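Long-range contact in alpha-2,3-sialyltransferase (Campylobacter jejuni, PDB 2P2V), which probably transfers sialic acid from a CMP-sialic acid donor to an acceptor sugar through an alpha-2,3 linkage: residues Q50-D55 / N256-I261. Sequence-based numbering, arbitrary orientation.
With CSF (cytidine-5'-monophosphate-3-fluoro-N-acetyl-neuraminic acid), chain O.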
ATOM      1  N   GLN A  50     -16.436  -2.482 -29.612  1.00 26.99           N
ATOM      2  CA  GLN A  50     -17.713  -3.000 -30.098  1.00 28.80           C
ATOM      3  C   GLN A  50     -17.565  -4.108 -31.164  1.00 28.61           C
ATOM      4  O   GLN A  50     -18.249  -4.080 -32.178  1.00 29.75           O
ATOM      5  CB  GLN A  50     -18.573  -1.849 -30.616  1.00 29.77           C
ATOM      6  CG  GLN A  50     -19.106  -0.957 -29.515  1.00 31.33           C
ATOM      7  CD  GLN A  50     -18.084   0.084 -29.021  1.00 34.44           C
ATOM      8  OE1 GLN A  50     -17.492  -0.092 -27.963  1.00 34.50           O
ATOM      9  NE2 GLN A  50     -17.907   1.184 -29.772  1.00 34.24           N
ATOM     10  N   PHE A  51     -16.714  -5.108 -30.928  1.00 29.03           N
ATOM     11  CA  PHE A  51     -16.492  -6.158 -31.921  1.00 28.68           C
ATOM     12  C   PHE A  51     -17.795  -6.941 -32.222  1.00 28.88           C
ATOM     13  O   PHE A  51     -18.021  -7.435 -33.340  1.00 29.03           O
ATOM     14  CB  PHE A  51     -15.358  -7.118 -31.453  1.00 28.30           C
ATOM     15  CG  PHE A  51     -15.717  -7.921 -30.258  1.00 27.75           C
ATOM     16  CD1 PHE A  51     -15.448  -7.453 -28.973  1.00 27.03           C
ATOM     17  CD2 PHE A  51     -16.367  -9.136 -30.400  1.00 31.27           C
ATOM     18  CE1 PHE A  51     -15.860  -8.178 -27.849  1.00 26.19           C
ATOM     19  CE2 PHE A  51     -16.773  -9.880 -29.292  1.00 31.96           C
ATOM     20  CZ  PHE A  51     -16.524  -9.392 -28.001  1.00 27.51           C
ATOM     21  N   TYR A  52     -18.626  -7.093 -31.198  1.00 28.36           N
ATOM     22  CA  TYR A  52     -19.837  -7.927 -31.257  1.00 28.37           C
ATOM     23  C   TYR A  52     -20.950  -7.273 -32.092  1.00 28.38           C
ATOM     24  O   TYR A  52     -21.993  -7.909 -32.351  1.00 29.18           O
ATOM     25  CB  TYR A  52     -20.386  -8.196 -29.839  1.00 26.87           C
ATOM     26  CG  TYR A  52     -20.459  -6.958 -28.980  1.00 28.66           C
ATOM     27  CD1 TYR A  52     -19.350  -6.537 -28.234  1.00 27.99           C
ATOM     28  CD2 TYR A  52     -21.621  -6.209 -28.909  1.00 26.94           C
ATOM     29  CE1 TYR A  52     -19.374  -5.416 -27.481  1.00 29.71           C
ATOM     30  CE2 TYR A  52     -21.657  -5.067 -28.157  1.00 27.43           C
ATOM     31  CZ  TYR A  52     -20.535  -4.669 -27.428  1.00 28.44           C
ATOM     32  OH  TYR A  52     -20.571  -3.537 -26.644  1.00 30.63           O
ATOM     33  N   PHE A  53     -20.729  -6.029 -32.480  1.00 29.40           N
ATOM     34  CA  PHE A  53     -21.579  -5.357 -33.476  1.00 31.54           C
ATOM     35  C   PHE A  53     -21.526  -6.080 -34.835  1.00 33.04           C
ATOM     36  O   PHE A  53     -22.453  -5.934 -35.653  1.00 33.60           O
ATOM     37  CB  PHE A  53     -21.144  -3.914 -33.679  1.00 32.30           C
ATOM     38  CG  PHE A  53     -21.705  -2.919 -32.670  1.00 35.81           C
ATOM     39  CD1 PHE A  53     -21.828  -3.235 -31.316  1.00 36.31           C
ATOM     40  CD2 PHE A  53     -22.062  -1.637 -33.083  1.00 37.97           C
ATOM     41  CE1 PHE A  53     -22.291  -2.288 -30.394  1.00 36.17           C
ATOM     42  CE2 PHE A  53     -22.576  -0.677 -32.163  1.00 37.56           C
ATOM     43  CZ  PHE A  53     -22.681  -1.017 -30.823  1.00 37.21           C
ATOM     44  N   GLU A  54     -20.474  -6.875 -35.067  1.00 32.78           N
ATOM     45  CA  GLU A  54     -20.322  -7.640 -36.316  1.00 33.40           C
ATOM     46  C   GLU A  54     -21.536  -8.514 -36.598  1.00 34.20           C
ATOM     47  O   GLU A  54     -22.068  -9.167 -35.695  1.00 34.56           O
ATOM     48  CB  GLU A  54     -19.032  -8.504 -36.301  1.00 33.03           C
ATOM     49  CG  GLU A  54     -19.062  -9.673 -35.329  1.00 30.92           C
ATOM     50  CD  GLU A  54     -17.744 -10.431 -35.273  1.00 31.53           C
ATOM     51  OE1 GLU A  54     -16.800  -9.995 -35.968  1.00 30.74           O
ATOM     52  OE2 GLU A  54     -17.652 -11.475 -34.548  1.00 30.31           O
ATOM     53  N   ASP A  55     -21.958  -8.531 -37.870  1.00 35.99           N
ATOM     54  CA  ASP A  55     -23.149  -9.281 -38.310  1.00 36.80           C
ATOM     55  C   ASP A  55     -22.818 -10.744 -38.635  1.00 36.45           C
ATOM     56  O   ASP A  55     -23.701 -11.601 -38.729  1.00 36.43           O
ATOM     57  CB  ASP A  55     -23.805  -8.555 -39.504  1.00 38.62           C
ATOM     58  CG  ASP A  55     -22.908  -8.489 -40.747  1.00 42.25           C
ATOM     59  OD1 ASP A  55     -21.712  -8.115 -40.665  1.00 45.40           O
ATOM     60  OD2 ASP A  55     -23.419  -8.803 -41.842  1.00 45.28           O
ATOM     61  N   ASN A 256     -31.210 -12.808 -33.113  1.00 55.50           N
ATOM     62  CA  ASN A 256     -31.345 -12.102 -31.861  1.00 53.86           C
ATOM     63  C   ASN A 256     -30.016 -12.065 -31.103  1.00 51.54           C
ATOM     64  O   ASN A 256     -29.984 -12.082 -29.873  1.00 51.36           O
ATOM     65  CB  ASN A 256     -32.501 -12.695 -31.061  1.00 54.57           C
ATOM     66  CG  ASN A 256     -33.846 -12.390 -31.712  1.00 56.30           C
ATOM     67  OD1 ASN A 256     -34.106 -12.791 -32.851  1.00 58.03           O
ATOM     68  ND2 ASN A 256     -34.686 -11.646 -31.007  1.00 58.85           N
ATOM     69  N   SER A 257     -28.925 -12.031 -31.869  1.00 48.30           N
ATOM     70  CA  SER A 257     -27.608 -11.761 -31.324  1.00 45.73           C
ATOM     71  C   SER A 257     -27.588 -10.400 -30.644  1.00 42.89           C
ATOM     72  O   SER A 257     -28.189  -9.451 -31.125  1.00 42.24           O
ATOM     73  CB  SER A 257     -26.570 -11.779 -32.443  1.00 45.04           C
ATOM     74  OG  SER A 257     -26.281 -13.125 -32.761  1.00 49.17           O
ATOM     75  N   ILE A 258     -26.864 -10.301 -29.533  1.00 41.14           N
ATOM     76  CA  ILE A 258     -26.500  -9.000 -28.977  1.00 39.34           C
ATOM     77  C   ILE A 258     -25.739  -8.218 -30.043  1.00 39.74           C
ATOM     78  O   ILE A 258     -24.681  -8.661 -30.543  1.00 40.20           O
ATOM     79  CB  ILE A 258     -25.600  -9.165 -27.708  1.00 39.04           C
ATOM     80  CG1 ILE A 258     -26.368  -9.863 -26.561  1.00 37.70           C
ATOM     81  CG2 ILE A 258     -25.045  -7.824 -27.281  1.00 37.11           C
ATOM     82  CD1 ILE A 258     -25.481 -10.427 -25.453  1.00 38.40           C
ATOM     83  N   ASN A 259     -26.264  -7.059 -30.388  1.00 39.62           N
ATOM     84  CA  ASN A 259     -25.682  -6.237 -31.426  1.00 40.55           C
ATOM     85  C   ASN A 259     -25.488  -4.808 -31.020  1.00 39.57           C
ATOM     86  O   ASN A 259     -25.169  -3.967 -31.860  1.00 41.61           O
ATOM     87  CB  ASN A 259     -26.548  -6.268 -32.687  1.00 42.29           C
ATOM     88  CG  ASN A 259     -27.955  -5.676 -32.475  1.00 45.42           C
ATOM     89  OD1 ASN A 259     -28.393  -5.383 -31.348  1.00 47.59           O
ATOM     90  ND2 ASN A 259     -28.679  -5.521 -33.583  1.00 50.69           N
ATOM     91  N   ASP A 260     -25.722  -4.499 -29.747  1.00 37.64           N
ATOM     92  CA  ASP A 260     -25.479  -3.133 -29.228  1.00 34.79           C
ATOM     93  C   ASP A 260     -24.937  -3.367 -27.815  1.00 32.10           C
ATOM     94  O   ASP A 260     -25.141  -4.451 -27.263  1.00 29.78           O
ATOM     95  CB  ASP A 260     -26.791  -2.350 -29.195  1.00 35.34           C
ATOM     96  CG  ASP A 260     -26.596  -0.852 -29.072  1.00 38.31           C
ATOM     97  OD1 ASP A 260     -25.443  -0.392 -28.969  1.00 38.05           O
ATOM     98  OD2 ASP A 260     -27.633  -0.112 -29.047  1.00 40.18           O
ATOM     99  N   ILE A 261     -24.201  -2.389 -27.296  1.00 30.19           N
ATOM    100  CA  ILE A 261     -23.656  -2.440 -25.933  1.00 30.35           C
ATOM    101  C   ILE A 261     -24.839  -2.484 -24.970  1.00 30.48           C
ATOM    102  O   ILE A 261     -25.822  -1.746 -25.164  1.00 29.59           O
ATOM    103  CB  ILE A 261     -22.697  -1.233 -25.636  1.00 29.50           C
ATOM    104  CG1 ILE A 261     -21.985  -1.384 -24.293  1.00 28.22           C
ATOM    105  CG2 ILE A 261     -23.448   0.178 -25.739  1.00 29.60           C
ATOM    106  CD1 ILE A 261     -20.847  -0.328 -24.118  1.00 30.25           C
TER
HETATM  107  C5A CSF O1001     -12.962   5.907 -29.955  1.00 42.56           C
HETATM  108  C4A CSF O1001     -11.930   5.847 -31.076  1.00 42.98           C
HETATM  109  C2A CSF O1001     -11.154   3.544 -30.262  1.00 44.01           C
HETATM  110  O6A CSF O1001     -12.239   3.639 -29.314  1.00 41.85           O
HETATM  111  C6A CSF O1001     -13.391   4.465 -29.628  1.00 41.08           C
HETATM  112  C3A CSF O1001     -10.742   4.949 -30.701  1.00 44.45           C
HETATM  113  O4A CSF O1001     -11.416   7.153 -31.298  1.00 46.44           O
HETATM  114  N5A CSF O1001     -14.114   6.667 -30.486  1.00 37.91           N
HETATM  115  C7A CSF O1001     -14.325   4.402 -28.425  1.00 39.19           C
HETATM  116  C8A CSF O1001     -14.701   2.960 -28.106  1.00 36.63           C
HETATM  117  C9A CSF O1001     -15.561   2.859 -26.829  1.00 35.05           C
HETATM  118  O9A CSF O1001     -16.012   1.505 -26.593  1.00 33.99           O
HETATM  119  O8A CSF O1001     -15.356   2.380 -29.278  1.00 34.65           O
HETATM  120  O7A CSF O1001     -13.690   5.064 -27.316  1.00 40.73           O
HETATM  121  C1A CSF O1001      -9.926   2.961 -29.578  1.00 42.82           C
HETATM  122  OBA CSF O1001      -8.833   3.058 -30.204  1.00 40.93           O
HETATM  123  OAA CSF O1001     -10.061   2.416 -28.449  1.00 38.46           O
HETATM  124  O1A CSF O1001     -11.375   2.682 -31.403  1.00 45.22           O
HETATM  125  O2A CSF O1001     -13.183   3.131 -33.031  1.00 48.26           O
HETATM  126  N1  CSF O1001     -10.126   1.099 -36.423  1.00 48.16           N
HETATM  127  C2  CSF O1001      -9.448   1.689 -37.533  1.00 49.93           C
HETATM  128  N3  CSF O1001     -10.149   2.342 -38.508  1.00 47.70           N
HETATM  129  C4  CSF O1001     -11.497   2.411 -38.432  1.00 48.16           C
HETATM  130  C5  CSF O1001     -12.181   1.835 -37.354  1.00 46.18           C
HETATM  131  C6  CSF O1001     -11.471   1.176 -36.354  1.00 47.52           C
HETATM  132  C3' CSF O1001      -9.247   1.162 -33.154  1.00 48.51           C
HETATM  133  C2' CSF O1001      -8.511   1.263 -34.476  1.00 50.02           C
HETATM  134  C1' CSF O1001      -9.358   0.374 -35.388  1.00 49.03           C
HETATM  135  O4' CSF O1001     -10.231  -0.439 -34.573  1.00 48.84           O
HETATM  136  C4' CSF O1001     -10.001  -0.162 -33.192  1.00 47.07           C
HETATM  137  PA  CSF O1001     -12.749   2.082 -32.037  1.00 46.42           P
HETATM  138  O5' CSF O1001     -12.223   0.819 -32.917  1.00 44.90           O
HETATM  139  C5' CSF O1001     -11.309  -0.150 -32.405  1.00 46.35           C
HETATM  140  O3' CSF O1001      -8.328   1.126 -32.068  1.00 50.07           O
HETATM  141  O2' CSF O1001      -7.167   0.725 -34.342  1.00 49.10           O
HETATM  142  N4  CSF O1001     -12.218   3.051 -39.402  1.00 48.11           N
HETATM  143  O2  CSF O1001      -8.188   1.632 -37.583  1.00 48.09           O
HETATM  144  O3A CSF O1001     -13.685   1.497 -31.019  1.00 44.27           O
HETATM  145  C10 CSF O1001     -14.809   7.424 -29.619  1.00 42.21           C
HETATM  146  O10 CSF O1001     -14.546   7.497 -28.410  1.00 38.70           O
HETATM  147  C11 CSF O1001     -15.971   8.184 -30.218  1.00 40.70           C
HETATM  148  F3A CSF O1001     -10.043   5.507 -29.655  1.00 45.65           F
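Ile258 meets Tyr52 first: its CG2 methyl comes obliquely against ring atom CD2 of Tyr52 at 4.1 Å. The two main-chain carbonyls here are neighbours without being partners, Tyr52 O lying 3.3 Å from Ile258 O, two acceptors with no hydrogen bond between them. The carbonyl oxygen of Asn259 sits over one face of the Phe53 ring, displaced from the ring centre, 3.5 Å from Phe53 CD1, while CB of Gln50 packs on the opposite face. Asp260 lies beside Phe53 with both side chains directed alike, its carboxylate plane turned 85° from the ring and OD1 3.4 Å from Phe53 CZ. Ser186 OG bonds OD1 and the Asn188 backbone N bonds OD2; Ile261 N adds a weak bond to OD1. That same Ile261 N lies at the edges of both rings, Tyr52 and Phe53. Last comes Ile261 itself, whose CB makes a van der Waals contact of 3.3 Å with Tyr52 OH. A chi1 of 47° sets Tyr52 CG between the backbone N and the carbonyl carbon, swinging the ring toward 256-261; its OH is hydrogen-bonded to Gln76 OE1 of helix 73-85. On the same loop, Gln50 grips the donor analogue's glycerol tail: OE1 accepts from O9A at 2.6 Å and NE2 donates to O8A at 2.9 Å. No hydrogen bond joins 50-55, after strand 44-48 of the parallel sheet, to 256-261, between strand 224-227 and helix 268-283, so in this sialyltransferase part they meet through van der Waals packing, behind a glutamine whose bonds are consistent with donor binding.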